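Uncharacterized protein (Thermus thermophilus HB8, PDB 6SCE) acts as a CARF-domain DNA nuclease of Type III CRISPR defence that is activated by cyclic oligoadenylate. Local coordinates at residues V5-L10 with V35-P40; D13-Y18 with E141-L146; K71-A76 with V94-H99; E80-L85 with G104-L109. All coordinates share one frame; numbering follows the deposited sequence.

Interaction 1. Residues V5-L10 with V35-P40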
# COMPACT_ATOMS: atom_id res chain seq x y z
N VAL A 5 32.85 6.20 -4.47
CA VAL A 5 31.83 5.88 -5.45
C VAL A 5 30.53 5.61 -4.67
O VAL A 5 30.54 5.00 -3.61
CB VAL A 5 32.23 4.69 -6.33
CG1 VAL A 5 31.07 4.19 -7.16
CG2 VAL A 5 33.40 5.07 -7.26
N TYR A 6 29.44 6.14 -5.20
CA TYR A 6 28.12 5.94 -4.63
C TYR A 6 27.47 4.82 -5.35
O TYR A 6 27.24 4.92 -6.54
CB TYR A 6 27.30 7.22 -4.79
CG TYR A 6 25.93 7.23 -4.14
CD1 TYR A 6 25.73 6.75 -2.86
CD2 TYR A 6 24.86 7.78 -4.81
CE1 TYR A 6 24.46 6.81 -2.26
CE2 TYR A 6 23.60 7.84 -4.22
CZ TYR A 6 23.41 7.35 -2.97
OH TYR A 6 22.15 7.47 -2.40
N LEU A 7 27.12 3.77 -4.62
CA LEU A 7 26.34 2.63 -5.13
C LEU A 7 24.94 2.66 -4.50
O LEU A 7 24.82 2.68 -3.29
CB LEU A 7 27.00 1.31 -4.72
CG LEU A 7 28.46 1.12 -5.22
CD1 LEU A 7 28.94 -0.27 -4.90
CD2 LEU A 7 28.61 1.40 -6.69
N CYS A 8 23.90 2.62 -5.32
CA CYS A 8 22.56 2.96 -4.81
C CYS A 8 21.45 2.18 -5.50
O CYS A 8 21.23 2.29 -6.70
CB CYS A 8 22.36 4.45 -5.02
SG CYS A 8 20.88 5.19 -4.28
N LEU A 9 20.69 1.43 -4.71
CA LEU A 9 19.46 0.84 -5.20
C LEU A 9 18.51 1.98 -5.53
O LEU A 9 18.37 2.94 -4.78
CB LEU A 9 18.85 -0.08 -4.15
CG LEU A 9 19.67 -1.25 -3.61
CD1 LEU A 9 18.82 -2.03 -2.61
CD2 LEU A 9 20.13 -2.12 -4.76
N LEU A 10 17.86 1.90 -6.69
CA LEU A 10 16.97 2.95 -7.14
C LEU A 10 15.60 2.39 -7.52
O LEU A 10 15.46 1.68 -8.53
CB LEU A 10 17.60 3.68 -8.33
CG LEU A 10 16.84 4.89 -8.85
CD1 LEU A 10 16.74 5.96 -7.75
CD2 LEU A 10 17.48 5.41 -10.13
N VAL A 35 26.50 4.86 -9.20
CA VAL A 35 25.98 3.73 -9.93
C VAL A 35 24.62 3.39 -9.33
O VAL A 35 24.52 3.14 -8.13
CB VAL A 35 26.92 2.50 -9.82
CG1 VAL A 35 26.38 1.33 -10.62
CG2 VAL A 35 28.34 2.82 -10.27
N PHE A 36 23.60 3.36 -10.16
CA PHE A 36 22.26 3.06 -9.72
C PHE A 36 21.82 1.69 -10.20
O PHE A 36 21.84 1.41 -11.39
CB PHE A 36 21.31 4.11 -10.22
CG PHE A 36 21.59 5.44 -9.62
CD1 PHE A 36 21.29 5.69 -8.30
CD2 PHE A 36 22.26 6.40 -10.35
CE1 PHE A 36 21.59 6.92 -7.71
CE2 PHE A 36 22.57 7.63 -9.78
CZ PHE A 36 22.25 7.89 -8.47
N TYR A 37 21.41 0.86 -9.27
CA TYR A 37 20.86 -0.46 -9.59
C TYR A 37 19.36 -0.29 -9.59
O TYR A 37 18.69 -0.28 -8.53
CB TYR A 37 21.38 -1.48 -8.59
CG TYR A 37 22.88 -1.51 -8.54
CD1 TYR A 37 23.63 -2.25 -9.46
CD2 TYR A 37 23.58 -0.77 -7.59
CE1 TYR A 37 25.03 -2.24 -9.42
CE2 TYR A 37 24.95 -0.77 -7.54
CZ TYR A 37 25.66 -1.49 -8.46
OH TYR A 37 27.00 -1.43 -8.39
N SER A 38 18.84 -0.04 -10.77
CA SER A 38 17.53 0.49 -10.89
C SER A 38 16.52 -0.58 -11.23
O SER A 38 16.80 -1.57 -11.97
CB SER A 38 17.51 1.62 -11.90
OG SER A 38 17.53 1.10 -13.18
N PHE A 39 15.35 -0.37 -10.66
CA PHE A 39 14.16 -1.12 -11.00
C PHE A 39 13.33 -0.30 -11.97
O PHE A 39 13.32 0.92 -11.88
CB PHE A 39 13.33 -1.35 -9.73
CG PHE A 39 14.09 -2.09 -8.69
CD1 PHE A 39 14.88 -1.41 -7.79
CD2 PHE A 39 14.08 -3.48 -8.67
CE1 PHE A 39 15.62 -2.09 -6.83
CE2 PHE A 39 14.82 -4.18 -7.71
CZ PHE A 39 15.57 -3.48 -6.77
N PRO A 40 12.57 -0.98 -12.85
CA PRO A 40 11.70 -0.23 -13.76
C PRO A 40 10.71 0.61 -13.00
O PRO A 40 10.14 0.15 -12.02
CB PRO A 40 11.00 -1.35 -14.57
CG PRO A 40 12.00 -2.48 -14.54
CD PRO A 40 12.50 -2.43 -13.11
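Y6, C8 and L10 of strand 5-10 are stitched to V35 and Y37 of strand 35-38 by four backbone hydrogen bonds, V35 N to Y6 O, C8 N to V35 O, Y37 N to C8 O and L10 N to Y37 O; a fifth, F39 N to L10 O, carries the pairing one residue past the strand end. Weaker CA-H...O contacts lie between them, such as F36 CA to C8 O at 3.3 Å. The pairing is parallel, L7 beside V35 through L10 beside S38, with the strands 25° apart. Helix 15-28 connects them, making a beta-alpha-beta unit of the Rossmann-like fold expected of a CARF domain.

Apolar contacts form on both faces of the strand pair. On the face of C8, L10 and F36, toward helices 15-28 and 44-59, a small cysteine suits its place, letting the phenyl ring bring CD1 of F36 to 3.7 Å from C8 CB; its sulfur sits at the edge of that ring, 5.1 Å from SG to the ring centroid of F36. L10 CD2 approaches F36 CB at 4.0 Å. On the opposite face L7 lies alongside V35, CD2 to V35 CB 3.7 Å, and CD2 also meets Y37 OH. With CG anti to its carbonyl carbon (chi1 -56°), Y37 runs its ring past L7, whose CB touches the ring edge, and meets F96 edge-to-face.

Polar ends are satisfied by neighbours: Y6 OH bonds to A17 O and N84 ND2, and S38 OG to E66. Beyond the strand, F39 sets its ring edge against the carbonyl of L10, CD1 to L10 O 3.2 Å.

Interaction 2. Residues D13-Y18 with E141-L146. With nucleotides of chain B.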
# COMPACT_ATOMS: atom_id res chain seq x y z
N ASP A 13 10.95 6.18 -6.18
CA ASP A 13 11.15 7.52 -5.66
C ASP A 13 12.63 7.95 -5.63
O ASP A 13 13.44 7.30 -5.00
CB ASP A 13 10.55 7.69 -4.28
CG ASP A 13 10.11 9.11 -4.05
OD1 ASP A 13 10.99 9.97 -3.94
OD2 ASP A 13 8.88 9.34 -4.05
N PRO A 14 12.98 9.05 -6.30
CA PRO A 14 14.38 9.47 -6.33
C PRO A 14 14.83 10.14 -5.04
O PRO A 14 16.04 10.30 -4.82
CB PRO A 14 14.42 10.46 -7.49
CG PRO A 14 13.06 11.03 -7.52
CD PRO A 14 12.16 9.88 -7.19
N ALA A 15 13.89 10.54 -4.20
CA ALA A 15 14.29 11.34 -3.02
C ALA A 15 15.24 10.63 -2.04
O ALA A 15 16.21 11.24 -1.58
CB ALA A 15 13.08 11.85 -2.30
N PRO A 16 15.00 9.36 -1.70
CA PRO A 16 15.97 8.73 -0.79
C PRO A 16 17.32 8.49 -1.44
O PRO A 16 18.32 8.49 -0.76
CB PRO A 16 15.32 7.40 -0.40
CG PRO A 16 14.28 7.16 -1.46
CD PRO A 16 13.79 8.53 -1.87
N ALA A 17 17.34 8.31 -2.76
CA ALA A 17 18.60 8.14 -3.51
C ALA A 17 19.40 9.45 -3.48
O ALA A 17 20.63 9.46 -3.28
CB ALA A 17 18.30 7.74 -4.95
N TYR A 18 18.68 10.55 -3.69
CA TYR A 18 19.30 11.87 -3.62
C TYR A 18 19.76 12.21 -2.22
O TYR A 18 20.91 12.65 -2.02
CB TYR A 18 18.37 12.93 -4.19
CG TYR A 18 18.94 14.32 -4.12
CD1 TYR A 18 20.20 14.61 -4.63
CD2 TYR A 18 18.20 15.36 -3.57
CE1 TYR A 18 20.72 15.90 -4.58
CE2 TYR A 18 18.70 16.64 -3.53
CZ TYR A 18 19.97 16.91 -4.02
OH TYR A 18 20.46 18.21 -3.96
N GLU A 141 12.94 23.37 -2.44
CA GLU A 141 13.35 23.56 -3.83
C GLU A 141 13.83 22.24 -4.44
O GLU A 141 13.62 21.98 -5.62
CB GLU A 141 14.48 24.57 -3.91
CG GLU A 141 14.03 25.99 -3.64
CD GLU A 141 13.60 26.25 -2.22
OE1 GLU A 141 14.15 25.62 -1.25
OE2 GLU A 141 12.67 27.10 -2.09
N GLU A 142 14.50 21.44 -3.63
CA GLU A 142 14.96 20.09 -4.10
C GLU A 142 13.74 19.20 -4.40
O GLU A 142 13.69 18.56 -5.44
CB GLU A 142 15.89 19.49 -3.07
CG GLU A 142 17.30 20.07 -3.16
CD GLU A 142 18.21 19.74 -2.02
OE1 GLU A 142 17.72 19.50 -0.89
OE2 GLU A 142 19.46 19.70 -2.24
N TYR A 143 12.74 19.18 -3.51
CA TYR A 143 11.50 18.46 -3.83
C TYR A 143 10.79 18.99 -5.06
O TYR A 143 10.27 18.22 -5.84
CB TYR A 143 10.56 18.45 -2.64
CG TYR A 143 10.85 17.37 -1.66
CD1 TYR A 143 10.64 16.04 -2.00
CD2 TYR A 143 11.35 17.65 -0.41
CE1 TYR A 143 10.87 15.03 -1.09
CE2 TYR A 143 11.57 16.64 0.51
CZ TYR A 143 11.35 15.33 0.15
OH TYR A 143 11.62 14.30 1.06
N ALA A 144 10.79 20.31 -5.24
CA ALA A 144 10.14 20.89 -6.40
C ALA A 144 10.80 20.44 -7.69
O ALA A 144 10.11 20.12 -8.68
CB ALA A 144 10.12 22.42 -6.32
N ARG A 145 12.12 20.38 -7.72
CA ARG A 145 12.75 19.99 -8.97
C ARG A 145 12.64 18.46 -9.22
O ARG A 145 12.62 18.03 -10.35
CB ARG A 145 14.19 20.54 -9.10
CG ARG A 145 15.19 19.96 -8.13
CD ARG A 145 16.62 20.45 -8.41
NE ARG A 145 17.01 20.17 -9.77
CZ ARG A 145 17.95 20.78 -10.45
NH1 ARG A 145 18.72 21.71 -9.87
NH2 ARG A 145 18.15 20.41 -11.71
N LEU A 146 12.55 17.66 -8.15
CA LEU A 146 12.42 16.20 -8.27
C LEU A 146 10.99 15.71 -8.48
O LEU A 146 10.80 14.69 -9.13
CB LEU A 146 12.98 15.51 -7.01
CG LEU A 146 14.51 15.61 -6.79
CD1 LEU A 146 14.93 14.92 -5.52
CD2 LEU A 146 15.21 15.02 -8.00
P A B 2 11.40 3.31 -3.57
OP1 A B 2 10.41 4.16 -4.28
OP2 A B 2 12.87 3.35 -3.90
O5' A B 2 11.27 3.65 -2.00
C5' A B 2 12.28 3.14 -1.10
C4' A B 2 11.98 3.63 0.30
O4' A B 2 12.15 5.07 0.33
C3' A B 2 10.58 3.34 0.82
O3' A B 2 10.61 2.93 2.19
C2' A B 2 9.88 4.69 0.71
O2' A B 2 8.87 4.85 1.68
C1' A B 2 11.04 5.64 0.98
N9 A B 2 10.84 7.00 0.51
C8 A B 2 9.96 7.43 -0.45
N7 A B 2 9.97 8.73 -0.60
C5 A B 2 10.90 9.18 0.33
C6 A B 2 11.36 10.47 0.67
N6 A B 2 10.87 11.59 0.15
N1 A B 2 12.33 10.55 1.61
C2 A B 2 12.74 9.42 2.20
N3 A B 2 12.38 8.16 1.97
C4 A B 2 11.44 8.12 1.02
O HOH W 1 14.54 12.38 1.19
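A15 and Y18 on helix 15-28 meet Y143, E142 and L146 on helix 140-148, with the base of A2 of chain B wedged in beside them. Ahead of the helix, D13 donates its backbone N to the A2 phosphate, 2.8 Å to OP1, while its OD1 uses the anti lone pair to accept from A15 N at 3.0 Å, a capping bond. A15, too small to block the base, puts CB 3.3 Å from A2 N6 and 4.1 Å from Y143 CE1. The same N6 donates to Y143 OH at 3.0 Å, nearly straight at 171°, in the plane of the tyrosine ring; Y143 OH also bonds to G186. This grip on phosphate and adenine marks a pocket consistent with cyclic oligoadenylate recognition by a CARF domain. P16 packs CG and CD against sugar and base. Y18, its CG opposite the backbone N (chi1 179°), extends to the second helix, where OH donates to E142 OE2 over a very short 2.5 Å. Ring and carboxylate planes stand at 87°, and L146 CD1 touches Y18 CD2 at 3.8 Å. F53 of helix 44-59 packs against P14 and Y18, strand 179-184 against Y143, and A17 lies on strand 5-10.

Interaction 3. Residues K71-A76 with V94-H99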
# COMPACT_ATOMS: atom_id res chain seq x y z
N LYS A 71 24.50 -7.13 -11.26
CA LYS A 71 25.82 -6.53 -11.43
C LYS A 71 26.31 -5.85 -10.15
O LYS A 71 27.51 -5.64 -9.98
CB LYS A 71 25.84 -5.55 -12.61
CG LYS A 71 25.80 -6.25 -13.96
CD LYS A 71 27.06 -7.11 -14.15
N GLY A 72 25.40 -5.54 -9.24
CA GLY A 72 25.79 -5.00 -7.95
C GLY A 72 26.38 -6.02 -7.03
O GLY A 72 26.95 -5.67 -6.01
N LEU A 73 26.22 -7.31 -7.38
CA LEU A 73 26.85 -8.40 -6.63
C LEU A 73 28.18 -8.83 -7.27
O LEU A 73 28.37 -9.97 -7.70
CB LEU A 73 25.88 -9.59 -6.55
CG LEU A 73 24.53 -9.25 -5.93
CD1 LEU A 73 23.63 -10.48 -5.92
CD2 LEU A 73 24.68 -8.71 -4.52
N GLU A 74 29.13 -7.89 -7.29
CA GLU A 74 30.48 -8.12 -7.84
C GLU A 74 31.46 -7.29 -7.01
O GLU A 74 31.04 -6.46 -6.20
CB GLU A 74 30.55 -7.71 -9.31
CG GLU A 74 29.60 -8.52 -10.18
CD GLU A 74 29.76 -8.31 -11.67
OE1 GLU A 74 30.48 -7.37 -12.08
OE2 GLU A 74 29.14 -9.10 -12.44
N GLU A 75 32.75 -7.52 -7.19
CA GLU A 75 33.74 -6.76 -6.46
C GLU A 75 33.69 -5.28 -6.87
O GLU A 75 33.37 -4.94 -8.01
CB GLU A 75 35.16 -7.35 -6.64
CG GLU A 75 35.67 -7.46 -8.06
CD GLU A 75 35.33 -8.79 -8.73
OE1 GLU A 75 34.13 -9.01 -9.04
OE2 GLU A 75 36.25 -9.61 -8.94
N ALA A 76 33.99 -4.40 -5.93
CA ALA A 76 34.11 -2.97 -6.23
C ALA A 76 35.36 -2.72 -7.06
O ALA A 76 36.34 -3.43 -6.91
CB ALA A 76 34.17 -2.16 -4.95
N VAL A 94 18.43 -6.81 1.33
CA VAL A 94 18.95 -7.95 2.06
C VAL A 94 20.13 -8.61 1.32
O VAL A 94 21.16 -8.91 1.94
CB VAL A 94 17.86 -8.98 2.33
CG1 VAL A 94 18.47 -10.28 2.83
CG2 VAL A 94 16.86 -8.44 3.34
N ARG A 95 19.96 -8.81 0.02
CA ARG A 95 21.02 -9.44 -0.80
C ARG A 95 22.28 -8.58 -0.91
O ARG A 95 23.40 -9.08 -0.75
CB ARG A 95 20.50 -9.79 -2.15
CG ARG A 95 19.44 -10.90 -2.03
CD ARG A 95 19.15 -11.61 -3.29
NE ARG A 95 20.36 -12.26 -3.80
CZ ARG A 95 20.48 -12.70 -5.04
NH1 ARG A 95 19.46 -12.62 -5.88
NH2 ARG A 95 21.64 -13.23 -5.44
N PHE A 96 22.10 -7.27 -1.12
CA PHE A 96 23.23 -6.35 -1.14
C PHE A 96 23.91 -6.28 0.21
O PHE A 96 25.13 -6.20 0.27
CB PHE A 96 22.80 -4.95 -1.56
CG PHE A 96 22.83 -4.73 -3.03
CD1 PHE A 96 22.19 -5.61 -3.89
CD2 PHE A 96 23.50 -3.64 -3.57
CE1 PHE A 96 22.21 -5.41 -5.25
CE2 PHE A 96 23.53 -3.45 -4.94
CZ PHE A 96 22.87 -4.33 -5.78
N LEU A 97 23.15 -6.32 1.31
CA LEU A 97 23.79 -6.24 2.61
C LEU A 97 24.71 -7.45 2.80
O LEU A 97 25.83 -7.30 3.32
CB LEU A 97 22.80 -6.20 3.74
CG LEU A 97 23.36 -6.20 5.16
CD1 LEU A 97 24.24 -4.99 5.42
CD2 LEU A 97 22.21 -6.26 6.14
N GLY A 98 24.25 -8.63 2.39
CA GLY A 98 25.11 -9.85 2.49
C GLY A 98 26.45 -9.66 1.77
O GLY A 98 27.49 -10.02 2.29
N HIS A 99 26.40 -9.09 0.58
CA HIS A 99 27.55 -8.95 -0.29
C HIS A 99 28.48 -7.81 0.13
O HIS A 99 29.71 -7.97 0.08
CB HIS A 99 27.06 -8.73 -1.71
CG HIS A 99 28.15 -8.55 -2.73
ND1 HIS A 99 28.79 -9.61 -3.35
CD2 HIS A 99 28.71 -7.43 -3.24
CE1 HIS A 99 29.69 -9.15 -4.19
NE2 HIS A 99 29.67 -7.83 -4.15
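R95, F96 and H99 present their side chains to the loop residues G72, L73 and E74. The chain of R95 bends at chi3, so that one face of its guanidinium lies against L73 CD1, 3.4 Å from NH2 of R95; its NH1 bonds to Y91. One face of the F96 ring is covered by the carbonyl oxygen of G72, and its CZ comes within 3.7 Å of G72 CA, close enough that any CB on this glycine would collide with the ring. The other branch of L73, CD2, reaches F96 CD1 at 4.0 Å and H99 CB at 3.7 Å. H99, with CG anti to its backbone N (chi1 179°), reaches toward the loop. L73 CA sits over the centre of the imidazole in a CH-pi contact, 3.8 Å from the H99 ring centroid, and NE2 donates in its ring plane to E74 O at 2.8 Å, approaching from above the carbonyl plane. Without the imidazole, as with an alanine here, E74 O is likely to lose its donor and L73 CA the flat face it rests on. The loop returns the chain from edge strand 64-67 past strands 33-38 and 5-10 to strand 81-84, the reversal that gives the 3-2-1-4-5 strand order of a Rossmann-like fold.

Interaction 4. Residues E80-L85 with G104-L109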
# COMPACT_ATOMS: atom_id res chain seq x y z
N GLU A 80 36.87 2.98 -2.21
CA GLU A 80 35.88 3.27 -1.18
C GLU A 80 34.49 3.44 -1.82
O GLU A 80 34.32 4.25 -2.73
CB GLU A 80 36.23 4.54 -0.39
CG GLU A 80 37.49 4.45 0.48
CD GLU A 80 37.50 3.30 1.50
OE1 GLU A 80 36.45 2.94 2.07
OE2 GLU A 80 38.60 2.76 1.74
N VAL A 81 33.55 2.61 -1.42
CA VAL A 81 32.19 2.73 -1.94
C VAL A 81 31.25 3.01 -0.77
O VAL A 81 31.48 2.55 0.35
CB VAL A 81 31.72 1.50 -2.77
CG1 VAL A 81 32.55 1.34 -4.04
CG2 VAL A 81 31.72 0.22 -1.97
N TRP A 82 30.21 3.78 -1.06
CA TRP A 82 29.14 4.05 -0.13
C TRP A 82 27.90 3.43 -0.73
O TRP A 82 27.54 3.76 -1.85
CB TRP A 82 28.92 5.55 0.07
CG TRP A 82 30.07 6.18 0.78
CD1 TRP A 82 31.34 6.33 0.32
CD2 TRP A 82 30.04 6.78 2.06
NE1 TRP A 82 32.10 6.99 1.25
CE2 TRP A 82 31.33 7.25 2.34
CE3 TRP A 82 29.03 6.97 3.02
CZ2 TRP A 82 31.64 7.91 3.52
CZ3 TRP A 82 29.35 7.61 4.19
CH2 TRP A 82 30.64 8.08 4.42
N VAL A 83 27.28 2.53 0.01
CA VAL A 83 26.18 1.75 -0.56
C VAL A 83 24.88 2.06 0.16
O VAL A 83 24.75 1.77 1.34
CB VAL A 83 26.47 0.24 -0.44
CG1 VAL A 83 25.44 -0.57 -1.18
CG2 VAL A 83 27.85 -0.07 -0.98
N ASN A 84 23.91 2.64 -0.58
CA ASN A 84 22.60 3.00 -0.02
C ASN A 84 21.61 1.90 -0.34
O ASN A 84 21.34 1.66 -1.49
CB ASN A 84 22.17 4.36 -0.59
CG ASN A 84 20.84 4.88 -0.03
OD1 ASN A 84 20.18 4.22 0.77
ND2 ASN A 84 20.43 6.07 -0.49
N LEU A 85 21.05 1.25 0.70
CA LEU A 85 20.11 0.12 0.52
C LEU A 85 18.64 0.45 0.69
O LEU A 85 17.79 -0.46 0.68
CB LEU A 85 20.46 -1.00 1.49
CG LEU A 85 21.90 -1.50 1.43
CD1 LEU A 85 22.09 -2.65 2.40
CD2 LEU A 85 22.30 -1.86 0.04
N GLY A 104 36.45 -1.74 2.37
CA GLY A 104 36.33 -0.76 1.30
C GLY A 104 34.89 -0.29 1.08
O GLY A 104 34.62 0.43 0.11
N ALA A 105 33.97 -0.66 1.97
CA ALA A 105 32.53 -0.36 1.79
C ALA A 105 31.91 0.21 3.03
O ALA A 105 32.22 -0.22 4.13
CB ALA A 105 31.77 -1.61 1.38
N ARG A 106 31.08 1.23 2.86
CA ARG A 106 30.26 1.73 3.95
C ARG A 106 28.83 1.48 3.47
O ARG A 106 28.49 1.87 2.36
CB ARG A 106 30.49 3.21 4.21
CG ARG A 106 31.84 3.52 4.89
CD ARG A 106 32.06 5.00 5.16
NE ARG A 106 33.38 5.28 5.75
CZ ARG A 106 34.54 5.36 5.07
NH1 ARG A 106 34.59 5.19 3.75
NH2 ARG A 106 35.67 5.60 5.72
N VAL A 107 28.01 0.85 4.30
CA VAL A 107 26.65 0.48 3.90
C VAL A 107 25.68 1.19 4.81
O VAL A 107 25.85 1.21 6.03
CB VAL A 107 26.45 -1.04 4.00
CG1 VAL A 107 25.04 -1.43 3.52
CG2 VAL A 107 27.50 -1.76 3.17
N PHE A 108 24.64 1.80 4.22
CA PHE A 108 23.71 2.56 5.01
C PHE A 108 22.31 2.59 4.38
O PHE A 108 22.11 2.14 3.27
CB PHE A 108 24.25 3.98 5.23
CG PHE A 108 24.20 4.87 4.01
CD1 PHE A 108 25.13 4.74 3.00
CD2 PHE A 108 23.29 5.90 3.94
CE1 PHE A 108 25.11 5.56 1.89
CE2 PHE A 108 23.26 6.75 2.85
CZ PHE A 108 24.19 6.59 1.83
N LEU A 109 21.37 3.10 5.16
CA LEU A 109 19.97 3.32 4.76
C LEU A 109 19.66 4.76 5.12
O LEU A 109 20.30 5.32 6.01
CB LEU A 109 19.03 2.50 5.65
CG LEU A 109 19.25 1.03 5.84
CD1 LEU A 109 18.24 0.45 6.79
CD2 LEU A 109 19.13 0.42 4.45
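V81, V83, A105 and V107 share one face of the strand pair and, with L109 and with L85 just past its strand, form the apolar centre; V81 and L85 touch helix 90-100. L85 CD1 presses on V107 CG1 at 3.4 Å, tighter than usual van der Waals contact, and L85 CB meets L109 CD2 at 3.5 Å. V83 and V107 stand side by side, beta-branched residues suited to extended strands, and V81 CG2 touches the small A105.

Five backbone hydrogen bonds, from V81 N to G104 O through L85 N to F108 O, join the strands in parallel. Helix 90-100 links them, so this is a second beta-alpha-beta crossover of the Rossmann-like sheet.

The face of W82, N84 and F108 looks toward helix 15-28. F108 holds CG in the crowded position between backbone N and carbonyl carbon (chi1 73°), which lays its ring over N84; N84 CB is 3.9 Å from F108 CZ, with amide and ring stacked 21° apart, the amide end held by Y6.

At the polar edge, R106 is extended and passes over one face of W82, CD to W82 CZ2 3.4 Å, its guanidinium tilted 19° from the indole. E80 OE1 makes a salt bridge with R106 NH1 at 3.4 Å. A serine in place of W82 takes away the indole face and is likely to leave the R106 chain freer to turn away from E80. G104 takes a positive phi, at which a CB would jam against the preceding carbonyl oxygen.

Interactions 1, 2 and 4 are buried. Of these, 1 and 4 pair parallel strands of one sheet, meeting where strands 5-10 and 81-84 hydrogen-bond side by side, and both depend on backbone bonds with apolar groups over each face. Interaction 4 ends in a salt bridge at its polar edge, whereas interaction 1 runs out into a loop. Interaction 3, only partly buried, covers one face of that sheet; F96 joins it to Y37 and L9 of interaction 1 and to L85 of interaction 4. Interaction 2 lies on the other face, about 25 Å from interaction 3 centre to centre, and adds polar contacts, to a nucleotide and between Y18 and E142. Y6, A17, P16 and N84 tie it to both strand pairs.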